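Local coordinates for zona occludens toxin N-terminal domain-containing protein (Neisseria meningitidis MC58, PDB 2R2A), which is of unknown function but carries the N-terminal Zot domain of a predicted membrane protein, a P-loop NTPase-like fold that probably binds a nucleotide, at residues 41-45 with 80-86; 55-61 with 72-77. One frame throughout, in Å; residues are numbered along the deposited sequence.

Contact 1: residues 41-45 with 80-86; sequences RKVFT and WIKKPEN
Phe-44 points its ring from strand 43-45 toward the end of helix 77-80 and the bend after it, where Trp-80, Ile-81 and Asn-86 receive it. The strand belongs to the parallel part of the sheet in this P-loop NTPase-like domain, and the bend leads on to strand 90-93, its neighbour in that sheet, which hydrogen-bonds the backbone of Phe-44.

The tight part is buried. Trp-80 turns the edge of its six-membered ring to the face of Phe-44, an edge-to-face pair with centroids 4.8 Å apart and planes at 51°; CZ3 of the indole sits over the middle of the phenyl face. Trp-80 CG lies between its backbone N and carbonyl carbon (chi1 53°), which lays the indole toward Phe-44, while NE1 bonds Ser-73 O. Ile-81 CD1 adds a looser apolar touch on Phe-44 CE1 at 4.3 Å. At the rim of the phenyl ring, near its plane, Asn-86 OD1 comes to 3.1 Å from CZ, with the amide turned 88° to the ring.

The solvent side is thinner. Here Lys-42 runs out extended, and its NZ donates to Asn-86 OD1 at 3.2 Å, in the carbonyl plane. Exposed Glu-85 stays at longer range: its OE2 is 6.7 Å from Lys-42 NZ, too far for a salt bridge. The Asn-86 amide is held at its other end too, where ND2 bonds Trp-80 O at 2.8 Å, while Lys-83 N reaches that same oxygen from the opposite face of its carbonyl plane.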
ATOM      1  N   ARG A  41       7.423 -13.438  -4.531  1.00 20.80           N
ATOM      2  CA  ARG A  41       6.617 -13.318  -3.310  1.00 22.60           C
ATOM      3  C   ARG A  41       5.140 -13.143  -3.705  1.00 23.15           C
ATOM      4  O   ARG A  41       4.839 -12.456  -4.677  1.00 21.48           O
ATOM      5  CB  ARG A  41       7.084 -12.106  -2.480  1.00 22.31           C
ATOM      6  CG  ARG A  41       8.506 -12.315  -1.977  1.00 24.24           C
ATOM      7  CD  ARG A  41       9.040 -11.046  -1.346  1.00 24.42           C
ATOM      8  NE  ARG A  41       8.290 -10.677  -0.157  1.00 23.38           N
ATOM      9  CZ  ARG A  41       8.515  -9.575   0.559  1.00 26.20           C
ATOM     10  NH1 ARG A  41       9.478  -8.733   0.200  1.00 23.90           N
ATOM     11  NH2 ARG A  41       7.753  -9.292   1.625  1.00 24.68           N
ATOM     12  N   LYS A  42       4.250 -13.820  -2.975  1.00 23.00           N
ATOM     13  CA  LYS A  42       2.823 -13.735  -3.226  1.00 24.93           C
ATOM     14  C   LYS A  42       2.369 -12.290  -2.985  1.00 24.87           C
ATOM     15  O   LYS A  42       2.806 -11.674  -2.013  1.00 26.18           O
ATOM     16  CB  LYS A  42       2.085 -14.677  -2.277  1.00 25.48           C
ATOM     17  CG  LYS A  42       0.602 -14.733  -2.488  1.00 27.54           C
ATOM     18  CD  LYS A  42      -0.020 -15.915  -1.689  1.00 25.90           C
ATOM     19  CE  LYS A  42      -1.479 -16.128  -2.110  1.00 29.22           C
ATOM     20  NZ  LYS A  42      -2.263 -17.074  -1.225  1.00 29.62           N
ATOM     21  N   VAL A  43       1.531 -11.762  -3.882  1.00 25.03           N
ATOM     22  CA  VAL A  43       0.986 -10.387  -3.802  1.00 24.35           C
ATOM     23  C   VAL A  43      -0.537 -10.419  -3.526  1.00 24.56           C
ATOM     24  O   VAL A  43      -1.282 -11.097  -4.227  1.00 24.66           O
ATOM     25  CB  VAL A  43       1.291  -9.580  -5.100  1.00 24.89           C
ATOM     26  CG1 VAL A  43       0.720  -8.131  -5.036  1.00 21.60           C
ATOM     27  CG2 VAL A  43       2.810  -9.501  -5.363  1.00 24.31           C
ATOM     28  N   PHE A  44      -0.974  -9.742  -2.470  1.00 23.22           N
ATOM     29  CA  PHE A  44      -2.409  -9.573  -2.188  1.00 23.26           C
ATOM     30  C   PHE A  44      -2.743  -8.142  -2.537  1.00 23.51           C
ATOM     31  O   PHE A  44      -2.038  -7.225  -2.108  1.00 22.58           O
ATOM     32  CB  PHE A  44      -2.711  -9.821  -0.702  1.00 23.81           C
ATOM     33  CG  PHE A  44      -2.446 -11.254  -0.256  1.00 23.91           C
ATOM     34  CD1 PHE A  44      -1.246 -11.604   0.356  1.00 25.50           C
ATOM     35  CD2 PHE A  44      -3.429 -12.222  -0.422  1.00 24.02           C
ATOM     36  CE1 PHE A  44      -1.010 -12.930   0.777  1.00 27.59           C
ATOM     37  CE2 PHE A  44      -3.204 -13.558  -0.020  1.00 27.42           C
ATOM     38  CZ  PHE A  44      -1.991 -13.899   0.583  1.00 28.00           C
ATOM     39  N   THR A  45      -3.790  -7.925  -3.319  1.00 23.31           N
ATOM     40  CA  THR A  45      -4.159  -6.548  -3.626  1.00 24.18           C
ATOM     41  C   THR A  45      -5.607  -6.430  -4.005  1.00 24.55           C
ATOM     42  O   THR A  45      -6.245  -7.430  -4.316  1.00 25.14           O
ATOM     43  CB  THR A  45      -3.222  -5.910  -4.703  1.00 23.42           C
ATOM     44  OG1 THR A  45      -3.474  -4.501  -4.827  1.00 24.99           O
ATOM     45  CG2 THR A  45      -3.361  -6.602  -6.062  1.00 26.76           C
ATOM     46  N   TRP A  80      -5.807 -14.627   8.361  1.00 30.40           N
ATOM     47  CA  TRP A  80      -5.160 -15.354   7.271  1.00 30.21           C
ATOM     48  C   TRP A  80      -3.706 -14.972   6.938  1.00 30.96           C
ATOM     49  O   TRP A  80      -3.002 -15.782   6.341  1.00 31.09           O
ATOM     50  CB  TRP A  80      -6.003 -15.309   5.993  1.00 29.17           C
ATOM     51  CG  TRP A  80      -6.424 -13.943   5.507  1.00 29.03           C
ATOM     52  CD1 TRP A  80      -7.593 -13.306   5.799  1.00 28.74           C
ATOM     53  CD2 TRP A  80      -5.711 -13.069   4.594  1.00 28.88           C
ATOM     54  NE1 TRP A  80      -7.650 -12.093   5.157  1.00 27.68           N
ATOM     55  CE2 TRP A  80      -6.519 -11.921   4.408  1.00 28.84           C
ATOM     56  CE3 TRP A  80      -4.474 -13.144   3.927  1.00 28.53           C
ATOM     57  CZ2 TRP A  80      -6.138 -10.850   3.576  1.00 27.09           C
ATOM     58  CZ3 TRP A  80      -4.091 -12.078   3.105  1.00 27.76           C
ATOM     59  CH2 TRP A  80      -4.921 -10.939   2.944  1.00 27.68           C
ATOM     60  N   ILE A  81      -3.265 -13.754   7.281  1.00 32.24           N
ATOM     61  CA  ILE A  81      -1.878 -13.340   7.009  1.00 33.15           C
ATOM     62  C   ILE A  81      -0.829 -14.179   7.780  1.00 34.13           C
ATOM     63  O   ILE A  81       0.338 -14.267   7.356  1.00 34.53           O
ATOM     64  CB  ILE A  81      -1.634 -11.803   7.183  1.00 32.77           C
ATOM     65  CG1 ILE A  81      -0.503 -11.316   6.275  1.00 34.46           C
ATOM     66  CG2 ILE A  81      -1.280 -11.447   8.610  1.00 32.55           C
ATOM     67  CD1 ILE A  81      -0.834 -11.244   4.767  1.00 34.36           C
ATOM     68  N   LYS A  82      -1.253 -14.799   8.883  1.00 34.09           N
ATOM     69  CA  LYS A  82      -0.347 -15.561   9.749  1.00 34.93           C
ATOM     70  C   LYS A  82      -0.180 -17.015   9.306  1.00 34.89           C
ATOM     71  O   LYS A  82       0.665 -17.756   9.847  1.00 35.54           O
ATOM     72  CB  LYS A  82      -0.770 -15.443  11.220  1.00 34.69           C
ATOM     73  CG  LYS A  82      -1.233 -14.018  11.533  1.00 37.26           C
ATOM     74  CD  LYS A  82      -0.919 -13.519  12.934  1.00 38.44           C
ATOM     75  CE  LYS A  82      -1.032 -11.967  12.930  1.00 39.28           C
ATOM     76  NZ  LYS A  82      -1.480 -11.383  14.233  1.00 38.68           N
ATOM     77  N   LYS A  83      -0.964 -17.426   8.310  1.00 34.52           N
ATOM     78  CA  LYS A  83      -0.867 -18.801   7.831  1.00 33.22           C
ATOM     79  C   LYS A  83       0.262 -19.045   6.843  1.00 32.31           C
ATOM     80  O   LYS A  83       0.451 -18.256   5.909  1.00 30.64           O
ATOM     81  CB  LYS A  83      -2.215 -19.355   7.351  1.00 34.56           C
ATOM     82  CG  LYS A  83      -2.821 -18.809   6.080  1.00 36.54           C
ATOM     83  CD  LYS A  83      -4.267 -19.352   6.008  1.00 40.73           C
ATOM     84  CE  LYS A  83      -5.096 -18.667   4.928  1.00 43.27           C
ATOM     85  NZ  LYS A  83      -6.564 -18.702   5.270  1.00 46.35           N
ATOM     86  N   PRO A  84       1.028 -20.145   7.060  1.00 31.18           N
ATOM     87  CA  PRO A  84       2.244 -20.505   6.337  1.00 30.91           C
ATOM     88  C   PRO A  84       2.324 -20.160   4.852  1.00 30.51           C
ATOM     89  O   PRO A  84       3.372 -19.714   4.412  1.00 30.15           O
ATOM     90  CB  PRO A  84       2.335 -22.041   6.518  1.00 30.38           C
ATOM     91  CG  PRO A  84       1.319 -22.406   7.567  1.00 30.74           C
ATOM     92  CD  PRO A  84       0.764 -21.124   8.133  1.00 31.35           C
ATOM     93  N   GLU A  85       1.267 -20.405   4.080  1.00 30.55           N
ATOM     94  CA  GLU A  85       1.333 -20.138   2.640  1.00 31.00           C
ATOM     95  C   GLU A  85       1.456 -18.643   2.368  1.00 30.87           C
ATOM     96  O   GLU A  85       1.842 -18.247   1.264  1.00 29.80           O
ATOM     97  CB  GLU A  85       0.116 -20.695   1.904  1.00 31.77           C
ATOM     98  CG  GLU A  85      -1.249 -20.286   2.493  1.00 33.10           C
ATOM     99  CD  GLU A  85      -1.854 -21.366   3.388  1.00 36.14           C
ATOM    100  OE1 GLU A  85      -1.467 -22.556   3.288  1.00 37.70           O
ATOM    101  OE2 GLU A  85      -2.730 -21.027   4.202  1.00 37.16           O
ATOM    102  N   ASN A  86       1.139 -17.834   3.380  1.00 30.27           N
ATOM    103  CA  ASN A  86       1.111 -16.365   3.257  1.00 30.73           C
ATOM    104  C   ASN A  86       2.261 -15.588   3.915  1.00 30.43           C
ATOM    105  O   ASN A  86       2.347 -14.363   3.766  1.00 30.69           O
ATOM    106  CB  ASN A  86      -0.228 -15.835   3.766  1.00 30.44           C
ATOM    107  CG  ASN A  86      -1.407 -16.355   2.969  1.00 31.73           C
ATOM    108  OD1 ASN A  86      -1.293 -16.679   1.788  1.00 35.01           O
ATOM    109  ND2 ASN A  86      -2.550 -16.445   3.618  1.00 32.09           N
TER

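Contact 2: residues 55-61 with 72-77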
ATOM      1  N   THR A  55      -3.297 -12.227  -5.645  1.00 24.76           N
ATOM      2  CA  THR A  55      -4.540 -12.668  -5.042  1.00 24.55           C
ATOM      3  C   THR A  55      -5.385 -11.461  -4.675  1.00 24.94           C
ATOM      4  O   THR A  55      -4.892 -10.560  -3.996  1.00 24.45           O
ATOM      5  CB  THR A  55      -4.242 -13.481  -3.795  1.00 24.61           C
ATOM      6  OG1 THR A  55      -3.445 -14.608  -4.181  1.00 24.96           O
ATOM      7  CG2 THR A  55      -5.512 -13.937  -3.142  1.00 24.25           C
ATOM      8  N   TYR A  56      -6.642 -11.452  -5.131  1.00 25.15           N
ATOM      9  CA  TYR A  56      -7.587 -10.373  -4.822  1.00 25.45           C
ATOM     10  C   TYR A  56      -7.998 -10.377  -3.357  1.00 25.68           C
ATOM     11  O   TYR A  56      -8.339 -11.424  -2.793  1.00 25.46           O
ATOM     12  CB  TYR A  56      -8.848 -10.451  -5.697  1.00 25.78           C
ATOM     13  CG  TYR A  56      -9.847  -9.335  -5.440  1.00 26.57           C
ATOM     14  CD1 TYR A  56     -11.023  -9.581  -4.718  1.00 26.98           C
ATOM     15  CD2 TYR A  56      -9.617  -8.025  -5.909  1.00 27.31           C
ATOM     16  CE1 TYR A  56     -11.942  -8.577  -4.470  1.00 29.55           C
ATOM     17  CE2 TYR A  56     -10.546  -7.002  -5.655  1.00 28.37           C
ATOM     18  CZ  TYR A  56     -11.700  -7.293  -4.935  1.00 28.83           C
ATOM     19  OH  TYR A  56     -12.625  -6.314  -4.668  1.00 27.59           O
ATOM     20  N   ILE A  57      -7.986  -9.187  -2.753  1.00 25.60           N
ATOM     21  CA  ILE A  57      -8.585  -8.989  -1.430  1.00 25.63           C
ATOM     22  C   ILE A  57      -9.739  -7.975  -1.482  1.00 25.74           C
ATOM     23  O   ILE A  57      -9.619  -6.909  -2.107  1.00 24.64           O
ATOM     24  CB  ILE A  57      -7.522  -8.601  -0.356  1.00 25.92           C
ATOM     25  CG1 ILE A  57      -6.698  -7.366  -0.766  1.00 26.55           C
ATOM     26  CG2 ILE A  57      -6.589  -9.769  -0.114  1.00 25.40           C
ATOM     27  CD1 ILE A  57      -5.687  -6.885   0.331  1.00 25.74           C
ATOM     28  N   GLU A  58     -10.848  -8.321  -0.821  1.00 24.66           N
ATOM     29  CA  GLU A  58     -12.028  -7.457  -0.735  1.00 25.51           C
ATOM     30  C   GLU A  58     -11.889  -6.438   0.391  1.00 25.24           C
ATOM     31  O   GLU A  58     -11.719  -6.805   1.558  1.00 24.90           O
ATOM     32  CB  GLU A  58     -13.312  -8.288  -0.498  1.00 25.02           C
ATOM     33  CG  GLU A  58     -14.610  -7.470  -0.557  1.00 26.20           C
ATOM     34  CD  GLU A  58     -14.650  -6.557  -1.780  1.00 27.60           C
ATOM     35  OE1 GLU A  58     -14.704  -7.072  -2.914  1.00 27.76           O
ATOM     36  OE2 GLU A  58     -14.575  -5.319  -1.607  1.00 27.47           O
ATOM     37  N   THR A  59     -11.959  -5.162   0.039  1.00 26.13           N
ATOM     38  CA  THR A  59     -11.842  -4.108   1.036  1.00 27.40           C
ATOM     39  C   THR A  59     -13.173  -3.480   1.470  1.00 29.22           C
ATOM     40  O   THR A  59     -13.196  -2.688   2.442  1.00 28.89           O
ATOM     41  CB  THR A  59     -10.888  -2.973   0.570  1.00 27.15           C
ATOM     42  OG1 THR A  59     -11.388  -2.397  -0.633  1.00 25.65           O
ATOM     43  CG2 THR A  59      -9.497  -3.517   0.325  1.00 24.99           C
ATOM     44  N   ASP A  60     -14.263  -3.812   0.776  1.00 30.04           N
ATOM     45  CA  ASP A  60     -15.577  -3.261   1.142  1.00 31.96           C
ATOM     46  C   ASP A  60     -16.214  -4.185   2.171  1.00 33.08           C
ATOM     47  O   ASP A  60     -16.620  -5.300   1.851  1.00 32.23           O
ATOM     48  CB  ASP A  60     -16.474  -3.076  -0.084  1.00 32.28           C
ATOM     49  CG  ASP A  60     -17.817  -2.381   0.246  1.00 34.99           C
ATOM     50  OD1 ASP A  60     -18.204  -2.284   1.428  1.00 35.34           O
ATOM     51  OD2 ASP A  60     -18.485  -1.931  -0.709  1.00 36.80           O
ATOM     52  N   ALA A  61     -16.261  -3.733   3.418  1.00 34.16           N
ATOM     53  CA  ALA A  61     -16.734  -4.584   4.500  1.00 36.19           C
ATOM     54  C   ALA A  61     -18.203  -5.010   4.354  1.00 37.30           C
ATOM     55  O   ALA A  61     -18.608  -6.014   4.923  1.00 37.35           O
ATOM     56  CB  ALA A  61     -16.488  -3.921   5.836  1.00 36.54           C
ATOM     57  N   LEU A  72     -11.006 -13.863   0.181  1.00 31.04           N
ATOM     58  CA  LEU A  72     -10.346 -13.150   1.248  1.00 29.00           C
ATOM     59  C   LEU A  72     -10.881 -11.730   1.391  1.00 28.43           C
ATOM     60  O   LEU A  72     -11.065 -11.000   0.407  1.00 27.64           O
ATOM     61  CB  LEU A  72      -8.841 -13.086   1.028  1.00 28.61           C
ATOM     62  CG  LEU A  72      -7.981 -14.330   1.117  1.00 29.41           C
ATOM     63  CD1 LEU A  72      -6.538 -13.869   0.897  1.00 28.02           C
ATOM     64  CD2 LEU A  72      -8.125 -15.037   2.456  1.00 28.44           C
ATOM     65  N   SER A  73     -11.143 -11.371   2.639  1.00 27.39           N
ATOM     66  CA  SER A  73     -11.504 -10.023   2.982  1.00 26.27           C
ATOM     67  C   SER A  73     -10.254  -9.346   3.520  1.00 25.60           C
ATOM     68  O   SER A  73      -9.457  -9.983   4.235  1.00 25.17           O
ATOM     69  CB  SER A  73     -12.602 -10.039   4.044  1.00 26.41           C
ATOM     70  OG  SER A  73     -12.834  -8.719   4.516  1.00 27.74           O
ATOM     71  N   ALA A  74     -10.080  -8.052   3.221  1.00 24.66           N
ATOM     72  CA  ALA A  74      -8.978  -7.321   3.829  1.00 24.45           C
ATOM     73  C   ALA A  74      -9.223  -7.176   5.332  1.00 24.65           C
ATOM     74  O   ALA A  74      -8.290  -6.876   6.100  1.00 24.96           O
ATOM     75  CB  ALA A  74      -8.799  -5.926   3.169  1.00 23.07           C
ATOM     76  N   HIS A  75     -10.484  -7.376   5.736  1.00 24.19           N
ATOM     77  CA  HIS A  75     -10.916  -7.019   7.082  1.00 25.71           C
ATOM     78  C   HIS A  75     -10.529  -8.009   8.163  1.00 26.18           C
ATOM     79  O   HIS A  75     -10.454  -7.630   9.330  1.00 27.00           O
ATOM     80  CB  HIS A  75     -12.402  -6.616   7.111  1.00 26.14           C
ATOM     81  CG  HIS A  75     -12.675  -5.389   6.296  1.00 25.42           C
ATOM     82  ND1 HIS A  75     -12.548  -4.113   6.804  1.00 26.58           N
ATOM     83  CD2 HIS A  75     -13.009  -5.242   4.992  1.00 27.37           C
ATOM     84  CE1 HIS A  75     -12.812  -3.232   5.853  1.00 27.30           C
ATOM     85  NE2 HIS A  75     -13.082  -3.890   4.740  1.00 25.30           N
ATOM     86  N   ASP A  76     -10.260  -9.265   7.793  1.00 27.09           N
ATOM     87  CA  ASP A  76      -9.697 -10.188   8.757  1.00 27.36           C
ATOM     88  C   ASP A  76      -8.299 -10.648   8.336  1.00 27.39           C
ATOM     89  O   ASP A  76      -7.950 -11.798   8.539  1.00 26.45           O
ATOM     90  CB  ASP A  76     -10.627 -11.382   9.002  1.00 28.36           C
ATOM     91  CG  ASP A  76     -10.989 -12.130   7.732  1.00 29.08           C
ATOM     92  OD1 ASP A  76     -10.472 -11.799   6.639  1.00 28.96           O
ATOM     93  OD2 ASP A  76     -11.798 -13.074   7.833  1.00 29.80           O
HETATM   94  N   MSE A  77      -7.514  -9.722   7.771  1.00 27.23           N
HETATM   95  CA  MSE A  77      -6.139  -9.984   7.369  1.00 27.64           C
HETATM   96  C   MSE A  77      -5.320 -10.480   8.549  1.00 27.86           C
HETATM   97  O   MSE A  77      -4.435 -11.313   8.383  1.00 27.09           O
HETATM   98  CB  MSE A  77      -5.493  -8.712   6.811  1.00 27.06           C
HETATM   99  CG  MSE A  77      -4.173  -8.950   6.046  1.00 26.95           C
HETATM  100 SE   MSE A  77      -3.531  -7.275   5.273  0.60 29.07          SE
HETATM  101  CE  MSE A  77      -4.903  -7.003   3.934  1.00 25.95           C
TER
HETATM  102  O   HOH W   1      -9.386 -13.720  -2.485  1.00 55.35           O
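Backbone bonds come first: Glu-58 N donates to Leu-72 O at 3.0 Å, and Glu-58 O takes the N-H of Ala-74 at 2.6 Å, both nearly straight. One residue thus clasps the chain on either side of Ser-73, its parallel bridge partner. Farther back, a water takes over, donating to Tyr-56 O and accepting from Leu-72 N.

Side-chain polar contacts follow. His-75 NE2 donates to Thr-59 O at 2.6 Å; the oxygen lies near the imidazole plane, yet the nitrogen stands well above the carbonyl plane, 64° out of it. With a carbonyl as acceptor, NE2 must carry the hydrogen of this bond, and the bond limits the ring's rotation. Ser-73 OG, anti to its backbone N (chi1 172°), accepts from His-75 N in an ST turn at the point where the chain leaves strand 72-73; the same OG also bonds Leu-64 O. Glu-58 folds back over its own segment: OE1 receives the Tyr-56 hydroxyl from above the carboxylate plane, and OE2 uses its anti lone pair for Asp-60 N.

In the fold, short strand 72-73 is the outermost parallel strand of the mixed P-loop NTPase-like sheet, laid beside 55-58 just before helix 77-80.

The apolar contacts lie mainly on the face carrying Ile-57 and Leu-72. Ile-57 CG2 meets Leu-72 CB at 4.2 Å, and its other branch sends CD1 to CE of selenomethionine Met-77 at 3.7 Å. Thr-59 CG2 rests against Ala-74 CB at 3.8 Å. Beyond the strands, a CH-pi contact forms: Ala-61 CB sits over one face of the His-75 ring, 3.7 Å from its centroid and offset toward the rim.

How the contacts relate
Strands 43-45 and 55-58 are sheet neighbours, so the two contacts share a border: Val-43 O probably bonds Thr-55 N, and Thr-45 O probably bonds Ile-57 N. Contact 1 packs the post-helix bend onto the sheet through side chains, with an aromatic pair in its buried part and a lysine toward the solvent side. Contact 2, partly buried, is instead built on backbone pairing at the sheet's edge, with side-chain hydrogen bonds, such as that of His-75, added to it. Their apolar parts merge where Phe-44 CE2 meets Leu-72 CD1 at 3.5 Å, and Trp-80 touches both Ile-57 and Leu-72. Helix 77-80 joins the two, since segment 72-77 enters it and 80-86 leaves it.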